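Local coordinates for putative uncharacterized protein (Coprinopsis cinerea, PDB 3W9A) that probably hydrolyses glycosidic bonds of beta-glucans, as the catalytic domain of a fungal glycoside hydrolase family 131 enzyme with a beta-jelly-roll fold, at residues I100-T105 with L126-G131; P108-E113 with N133-G138. All coordinates share one frame; numbering follows the deposited sequence.

Interaction 1 (I100-T105 with L126-G131); sequences IKRTNT and LKYGVG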
# COMPACT_ATOMS: atom_id res chain seq x y z
N ILE A 100 -3.16 0.30 6.22
CA ILE A 100 -4.27 0.61 5.37
C ILE A 100 -5.61 0.55 6.13
O ILE A 100 -5.77 -0.20 7.11
CB ILE A 100 -4.22 -0.32 4.14
CG1 ILE A 100 -5.21 0.10 3.06
CG2 ILE A 100 -4.46 -1.77 4.51
CD1 ILE A 100 -4.85 -0.40 1.68
N LYS A 101 -6.55 1.38 5.71
CA LYS A 101 -7.92 1.29 6.21
C LYS A 101 -8.92 1.84 5.23
O LYS A 101 -8.57 2.52 4.25
CB LYS A 101 -8.09 2.03 7.53
CG LYS A 101 -8.17 3.54 7.39
CD LYS A 101 -9.02 4.17 8.49
CE LYS A 101 -9.19 5.65 8.25
NZ LYS A 101 -9.88 6.29 9.40
N ARG A 102 -10.18 1.56 5.54
CA ARG A 102 -11.32 2.19 4.87
C ARG A 102 -12.20 2.84 5.92
O ARG A 102 -12.03 2.60 7.11
CB ARG A 102 -12.11 1.15 4.09
CG ARG A 102 -12.78 0.06 4.92
CD ARG A 102 -13.89 -0.57 4.11
NE ARG A 102 -14.80 -1.36 4.91
CZ ARG A 102 -16.01 -0.97 5.31
NH1 ARG A 102 -16.48 0.25 5.02
NH2 ARG A 102 -16.77 -1.81 6.00
N THR A 103 -13.14 3.67 5.47
CA THR A 103 -14.20 4.18 6.34
C THR A 103 -15.53 3.73 5.78
O THR A 103 -15.59 2.89 4.87
CB THR A 103 -14.16 5.72 6.47
OG1 THR A 103 -14.49 6.35 5.22
CG2 THR A 103 -12.78 6.19 6.93
N ASN A 104 -16.61 4.28 6.32
CA ASN A 104 -17.93 4.09 5.76
C ASN A 104 -18.21 5.01 4.58
O ASN A 104 -19.09 4.74 3.76
CB ASN A 104 -18.97 4.26 6.85
CG ASN A 104 -19.11 3.02 7.71
OD1 ASN A 104 -18.85 1.90 7.27
ND2 ASN A 104 -19.54 3.22 8.93
N THR A 105 -17.45 6.10 4.47
CA THR A 105 -17.58 7.03 3.33
C THR A 105 -16.79 6.51 2.13
O THR A 105 -15.64 6.09 2.28
CB THR A 105 -17.09 8.43 3.71
OG1 THR A 105 -17.79 8.88 4.86
CG2 THR A 105 -17.32 9.41 2.59
N LEU A 126 -2.49 -7.44 -1.80
CA LEU A 126 -3.73 -7.58 -1.09
C LEU A 126 -4.82 -7.50 -2.12
O LEU A 126 -4.68 -6.77 -3.12
CB LEU A 126 -3.91 -6.46 -0.06
CG LEU A 126 -2.93 -6.40 1.14
CD1 LEU A 126 -3.14 -5.14 1.96
CD2 LEU A 126 -3.04 -7.62 2.02
N LYS A 127 -5.90 -8.23 -1.90
CA LYS A 127 -7.13 -8.02 -2.68
C LYS A 127 -8.35 -7.82 -1.80
O LYS A 127 -8.31 -8.10 -0.60
CB LYS A 127 -7.40 -9.17 -3.62
CG LYS A 127 -6.24 -9.56 -4.52
CD LYS A 127 -6.79 -10.11 -5.83
CE LYS A 127 -5.92 -11.19 -6.42
NZ LYS A 127 -6.52 -11.63 -7.71
N TYR A 128 -9.41 -7.33 -2.42
CA TYR A 128 -10.70 -7.16 -1.80
C TYR A 128 -11.79 -7.39 -2.85
O TYR A 128 -11.60 -7.08 -4.04
CB TYR A 128 -10.80 -5.74 -1.23
CG TYR A 128 -12.06 -5.42 -0.45
CD1 TYR A 128 -12.29 -5.98 0.80
CD2 TYR A 128 -13.00 -4.52 -0.95
CE1 TYR A 128 -13.43 -5.69 1.52
CE2 TYR A 128 -14.14 -4.20 -0.23
CZ TYR A 128 -14.35 -4.79 1.01
OH TYR A 128 -15.47 -4.47 1.75
N GLY A 129 -12.92 -7.93 -2.40
CA GLY A 129 -14.12 -8.11 -3.21
C GLY A 129 -14.14 -9.37 -4.05
O GLY A 129 -14.83 -9.42 -5.06
N VAL A 130 -13.41 -10.40 -3.61
CA VAL A 130 -13.16 -11.61 -4.41
C VAL A 130 -13.12 -12.84 -3.50
O VAL A 130 -12.92 -12.71 -2.29
CB VAL A 130 -11.84 -11.46 -5.24
CG1 VAL A 130 -11.23 -12.80 -5.67
CG2 VAL A 130 -12.07 -10.61 -6.47
N GLY A 131 -13.34 -14.01 -4.09
CA GLY A 131 -13.22 -15.27 -3.38
C GLY A 131 -14.43 -15.61 -2.51
O GLY A 131 -15.52 -15.04 -2.65
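Ile100 and Leu126 face one another with their methyl groups leading, CG2 of Ile100 lying 4.4 Å from CD1 of Leu126. The CB of each points at the other segment. In Ile100 the longer branch stands anti to the backbone N (chi1 -170°) and CG2, the short branch, is left to make the closest approach. Two residues further along each segment, Arg102 and Tyr128 repeat the arrangement with longer side chains, while Lys101 and Lys127 between them turn out of the interface. Tyr128 holds its ring anti to its own backbone N (chi1 -176°), which carries the phenol across the gap with the hydroxyl foremost. OH of Tyr128 ends 4.5 Å from NE of Arg102, approaching the guanidinium obliquely, at a distance that amounts to loose contact.

The backbones stay well apart, with 10.4 Å between CA of Ile100 and CA of Leu126, yet residues 100-102 and 126-128 run within 9° of each other. Such spacing marks two sheets laid face to face: strand 93-101 belongs to one sheet of the jelly roll and strand 124-128 to the other. Phe159 touches both aliphatic side chains, Trp215 lies against Ile100 and Tyr128, and Phe151 meets the Tyr128 ring edge-to-face.

The polar end of Arg102 has its stronger partner outside the pair: NE donates to the carbonyl oxygen of Phe151. NH1 of Arg102 adds a weak, bent bond of 2.8 Å to O of Thr103. The chemistry across the interface is therefore apolar at the Ile100 end and changes to a phenol-guanidinium approach at the Arg102 end, where the guanidinium N-H groups find partners away from the phenol, principally Phe151 O, consistent with Tyr128 OH being only a loose neighbour.

Interaction 2 (P108-E113 with N133-G138); sequences PDPTLE and NPSNLG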
# COMPACT_ATOMS: atom_id res chain seq x y z
N PRO A 108 -14.98 1.02 -0.27
CA PRO A 108 -14.77 0.13 -1.40
C PRO A 108 -15.92 -0.88 -1.59
O PRO A 108 -16.50 -1.34 -0.61
CB PRO A 108 -13.47 -0.58 -1.02
CG PRO A 108 -12.73 0.43 -0.22
CD PRO A 108 -13.77 1.17 0.55
N ASP A 109 -16.23 -1.19 -2.85
CA ASP A 109 -17.32 -2.08 -3.23
C ASP A 109 -16.92 -3.55 -3.09
O ASP A 109 -16.15 -4.06 -3.91
CB ASP A 109 -17.70 -1.79 -4.68
CG ASP A 109 -18.93 -2.53 -5.14
OD1 ASP A 109 -19.33 -3.54 -4.54
OD2 ASP A 109 -19.49 -2.10 -6.15
N PRO A 110 -17.48 -4.25 -2.08
CA PRO A 110 -17.11 -5.66 -1.87
C PRO A 110 -17.60 -6.65 -2.93
O PRO A 110 -17.26 -7.84 -2.87
CB PRO A 110 -17.74 -5.98 -0.51
CG PRO A 110 -18.88 -5.03 -0.38
CD PRO A 110 -18.49 -3.79 -1.11
N THR A 111 -18.38 -6.19 -3.91
CA THR A 111 -18.82 -7.05 -5.02
C THR A 111 -17.83 -7.04 -6.20
O THR A 111 -18.03 -7.76 -7.16
CB THR A 111 -20.22 -6.63 -5.53
OG1 THR A 111 -20.16 -5.35 -6.18
CG2 THR A 111 -21.21 -6.56 -4.36
N LEU A 112 -16.77 -6.22 -6.13
CA LEU A 112 -15.86 -6.01 -7.25
C LEU A 112 -14.42 -6.29 -6.86
O LEU A 112 -14.02 -6.02 -5.72
CB LEU A 112 -15.95 -4.56 -7.73
CG LEU A 112 -17.26 -4.14 -8.37
CD1 LEU A 112 -17.19 -2.68 -8.75
CD2 LEU A 112 -17.58 -4.98 -9.59
N GLU A 113 -13.63 -6.81 -7.80
CA GLU A 113 -12.24 -7.17 -7.51
C GLU A 113 -11.35 -5.94 -7.43
O GLU A 113 -11.43 -5.07 -8.31
CB GLU A 113 -11.68 -8.12 -8.58
CG GLU A 113 -10.23 -8.51 -8.29
CD GLU A 113 -9.69 -9.54 -9.25
OE1 GLU A 113 -10.48 -10.19 -9.97
OE2 GLU A 113 -8.46 -9.69 -9.29
N ASN A 133 -14.90 -15.02 0.71
CA ASN A 133 -15.24 -13.94 1.63
C ASN A 133 -14.92 -12.59 0.97
O ASN A 133 -13.87 -12.00 1.21
CB ASN A 133 -14.43 -14.08 2.92
CG ASN A 133 -14.60 -15.44 3.56
OD1 ASN A 133 -13.67 -16.26 3.54
ND2 ASN A 133 -15.78 -15.69 4.11
N PRO A 134 -15.82 -12.11 0.11
CA PRO A 134 -15.45 -10.91 -0.63
C PRO A 134 -15.34 -9.64 0.24
O PRO A 134 -14.66 -8.70 -0.17
CB PRO A 134 -16.54 -10.80 -1.70
CG PRO A 134 -17.69 -11.60 -1.19
CD PRO A 134 -17.08 -12.71 -0.37
N SER A 135 -15.96 -9.63 1.42
CA SER A 135 -15.82 -8.51 2.36
C SER A 135 -14.58 -8.60 3.23
O SER A 135 -14.38 -7.78 4.13
CB SER A 135 -17.06 -8.39 3.26
OG SER A 135 -18.18 -8.09 2.46
N ASN A 136 -13.76 -9.62 3.00
CA ASN A 136 -12.46 -9.70 3.64
C ASN A 136 -11.38 -9.05 2.82
O ASN A 136 -11.38 -9.07 1.59
CB ASN A 136 -12.06 -11.15 3.91
CG ASN A 136 -12.81 -11.77 5.07
OD1 ASN A 136 -13.85 -11.27 5.49
ND2 ASN A 136 -12.28 -12.85 5.60
N LEU A 137 -10.42 -8.48 3.53
CA LEU A 137 -9.17 -8.06 2.96
C LEU A 137 -8.26 -9.29 2.98
O LEU A 137 -7.86 -9.74 4.04
CB LEU A 137 -8.60 -6.93 3.83
CG LEU A 137 -7.36 -6.18 3.38
CD1 LEU A 137 -7.60 -5.44 2.06
CD2 LEU A 137 -6.91 -5.20 4.47
N GLY A 138 -7.95 -9.85 1.81
CA GLY A 138 -7.05 -10.99 1.70
C GLY A 138 -5.66 -10.63 1.23
O GLY A 138 -5.49 -9.77 0.37
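Pro110 buries the most surface here, resting against Pro134 and Ser135 with both its ring and its carbonyl group. The carbonyl oxygen does the closest touching: O of Pro110 sits 3.3 Å from CB of Pro134, with CG of the same ring somewhat farther off. The contact buries this oxygen, and it has no polar partner anywhere in the model; carbon atoms of the Pro134 ring are what it meets. On the ring side, CB of Pro110 lies 3.7 Å from OG of Ser135. That hydroxyl stands anti to the carbonyl carbon of Ser135 (chi1 -64°), beside the backbone N, and from there reaches the proline.

Two type I beta turns meet at their corners in this way, Asp109 to Leu112 and Asn133 to Asn136, each with proline as its second residue. The first lies in the loop between strands 93-101 and 114-119 of the jelly roll; the second leads into strand 136-141. An Asx turn stiffens the first corner, since OD1 of Asp109 accepts from the backbone N of Thr111 at 2.9 Å. OG1 of Thr111 donates to the same OD1 of Asp109 at 2.6 Å, and both donors arrive from one face of the carboxylate, tilted out of its plane. The Pro110 side chain also packs on Tyr128 of strand 124-128.

Interaction 1 is a buried contact between the two sheets of the jelly roll, whereas interaction 2 lies at the surface, where the loop joining the two sheets meets the turn before strand 136-141. Side chains span a wide gap between backbones in the first; in the second two proline-containing corners come close enough for a backbone carbonyl to touch a ring. The two are neighbours, their centres about 6 Å apart, and strands 124-128 and 136-141 pair in the same sheet, with Lys127 N probably hydrogen-bonded to Gly138 O. A salt bridge between Lys127 NZ and Glu113 OE2 ties residues 126-131 to the loop 108-113 as well.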